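Local coordinates for predicted protein (Acinetobacter sp. RUH2624, PDB 4MEA) that probably hydrolyses epoxides as a secreted Cif-type virulence factor with the alpha/beta hydrolase fold, at residues S16-F20 / D199-F203. Numbering follows the deposited sequence.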
# COMPACT_ATOMS: atom_id res chain seq x y z
N SER A 16 0.21 -12.63 21.97
CA SER A 16 -1.02 -12.15 21.35
C SER A 16 -2.04 -13.27 21.11
O SER A 16 -3.24 -13.09 21.33
CB SER A 16 -0.72 -11.44 20.03
OG SER A 16 0.03 -10.27 20.26
N GLN A 17 -1.58 -14.42 20.64
CA GLN A 17 -2.48 -15.54 20.37
C GLN A 17 -3.21 -15.99 21.65
O GLN A 17 -4.39 -16.36 21.61
CB GLN A 17 -1.72 -16.71 19.74
CG GLN A 17 -2.61 -17.90 19.33
CD GLN A 17 -3.74 -17.48 18.39
OE1 GLN A 17 -3.50 -16.88 17.35
NE2 GLN A 17 -4.97 -17.79 18.78
N GLN A 18 -2.52 -15.93 22.79
CA GLN A 18 -3.13 -16.27 24.08
C GLN A 18 -4.20 -15.24 24.45
O GLN A 18 -5.23 -15.59 25.03
CB GLN A 18 -2.07 -16.36 25.19
CG GLN A 18 -1.06 -17.48 25.01
CD GLN A 18 0.20 -17.27 25.85
OE1 GLN A 18 0.19 -16.52 26.82
NE2 GLN A 18 1.28 -17.93 25.45
N MET A 19 -3.96 -13.98 24.12
CA MET A 19 -4.98 -12.94 24.25
C MET A 19 -6.22 -13.30 23.42
O MET A 19 -7.35 -13.23 23.91
CB MET A 19 -4.44 -11.57 23.81
CG MET A 19 -3.26 -11.05 24.63
SD MET A 19 -2.68 -9.39 24.12
CE MET A 19 -3.89 -8.33 24.91
N PHE A 20 -6.00 -13.68 22.16
CA PHE A 20 -7.09 -14.05 21.26
C PHE A 20 -7.86 -15.25 21.83
O PHE A 20 -9.09 -15.29 21.79
CB PHE A 20 -6.58 -14.40 19.85
CG PHE A 20 -5.83 -13.28 19.17
CD1 PHE A 20 -6.08 -11.95 19.48
CD2 PHE A 20 -4.86 -13.57 18.21
CE1 PHE A 20 -5.38 -10.93 18.84
CE2 PHE A 20 -4.15 -12.55 17.56
CZ PHE A 20 -4.41 -11.23 17.88
N ASP A 199 1.31 -12.11 12.36
CA ASP A 199 1.20 -11.29 13.57
C ASP A 199 0.05 -10.31 13.42
O ASP A 199 0.27 -9.14 13.10
CB ASP A 199 2.51 -10.55 13.84
CG ASP A 199 2.60 -9.98 15.24
OD1 ASP A 199 1.55 -9.84 15.91
OD2 ASP A 199 3.72 -9.65 15.68
N PRO A 200 -1.19 -10.78 13.60
CA PRO A 200 -2.36 -9.91 13.41
C PRO A 200 -2.39 -8.76 14.41
O PRO A 200 -2.80 -7.66 14.06
CB PRO A 200 -3.55 -10.85 13.64
CG PRO A 200 -3.00 -12.24 13.40
CD PRO A 200 -1.57 -12.18 13.88
N ASN A 201 -1.99 -9.02 15.65
CA ASN A 201 -1.98 -7.96 16.66
C ASN A 201 -1.08 -6.79 16.25
O ASN A 201 -1.44 -5.62 16.42
CB ASN A 201 -1.59 -8.51 18.04
CG ASN A 201 -2.10 -7.64 19.18
OD1 ASN A 201 -2.87 -6.71 18.97
ND2 ASN A 201 -1.66 -7.95 20.40
N LEU A 202 0.08 -7.10 15.68
CA LEU A 202 1.02 -6.07 15.23
C LEU A 202 0.39 -5.20 14.15
O LEU A 202 0.37 -3.97 14.27
CB LEU A 202 2.32 -6.71 14.71
CG LEU A 202 3.32 -5.81 13.97
CD1 LEU A 202 3.85 -4.72 14.90
CD2 LEU A 202 4.48 -6.65 13.41
N PHE A 203 -0.10 -5.84 13.09
CA PHE A 203 -0.68 -5.07 11.98
C PHE A 203 -1.91 -4.26 12.38
O PHE A 203 -1.98 -3.06 12.12
CB PHE A 203 -1.04 -5.95 10.77
CG PHE A 203 -1.63 -5.15 9.62
CD1 PHE A 203 -0.81 -4.52 8.71
CD2 PHE A 203 -3.01 -4.99 9.50
CE1 PHE A 203 -1.34 -3.76 7.68
CE2 PHE A 203 -3.55 -4.24 8.46
CZ PHE A 203 -2.71 -3.62 7.55
O HOH W 1 1.81 -9.68 18.47
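Asn201 reaches across to Ser16 with its amide nitrogen, ND2 lying 2.9 Å from Ser16 OG in a nearly straight hydrogen bond (163°). The hydroxyl oxygen lies in the amide plane of Asn201, and the N-H of ND2 points at it within that plane. Asn201 gets there because CG stands roughly anti to its backbone N (chi1 -156°); the same side chain also lays its CB against the serine, 3.3 Å from Ser16 OG, which makes this the tight spot of the contact. Ser16 OG has a second partner: it donates to a water 2.6 Å away, and the water in turn donates a hydrogen bond to Asp199 OD1. Asp199 is the N-cap of helix 200-211, its OD1 also accepting from Leu202 N at 3.1 Å, from well above the carboxylate plane. The water thus ties helix 13-25, near the N-terminus, to the capped start of a helix that follows closely on helix 191-198. Helix 200-211 lies in the helical insertion between strands 151-157 and 267-272, the place of the cap in epoxide hydrolases of the alpha/beta hydrolase fold, and the N-terminal helix 13-25 packs against it. Phe20, one turn beyond Ser16, packs beside the polar link: its CZ comes to 3.9 Å from Asn201 CB, the Phe20 ring and Asn201 amide planes being 64° apart, and, more loosely, its CE2 to 4.3 Å from Pro200 CB. Ile227 of helix 220-227 touches Phe20, Pro200 and Asn201 alike. Packing thins toward Met19, which is partly exposed; its side chain crosses that of Asn201 at about a right angle, and SD comes no nearer than 4.1 Å to Asn201 ND2. Farther along helix 200-211, Leu202 packs on Lys194 and Phe203 on Gln195 of the second subunit.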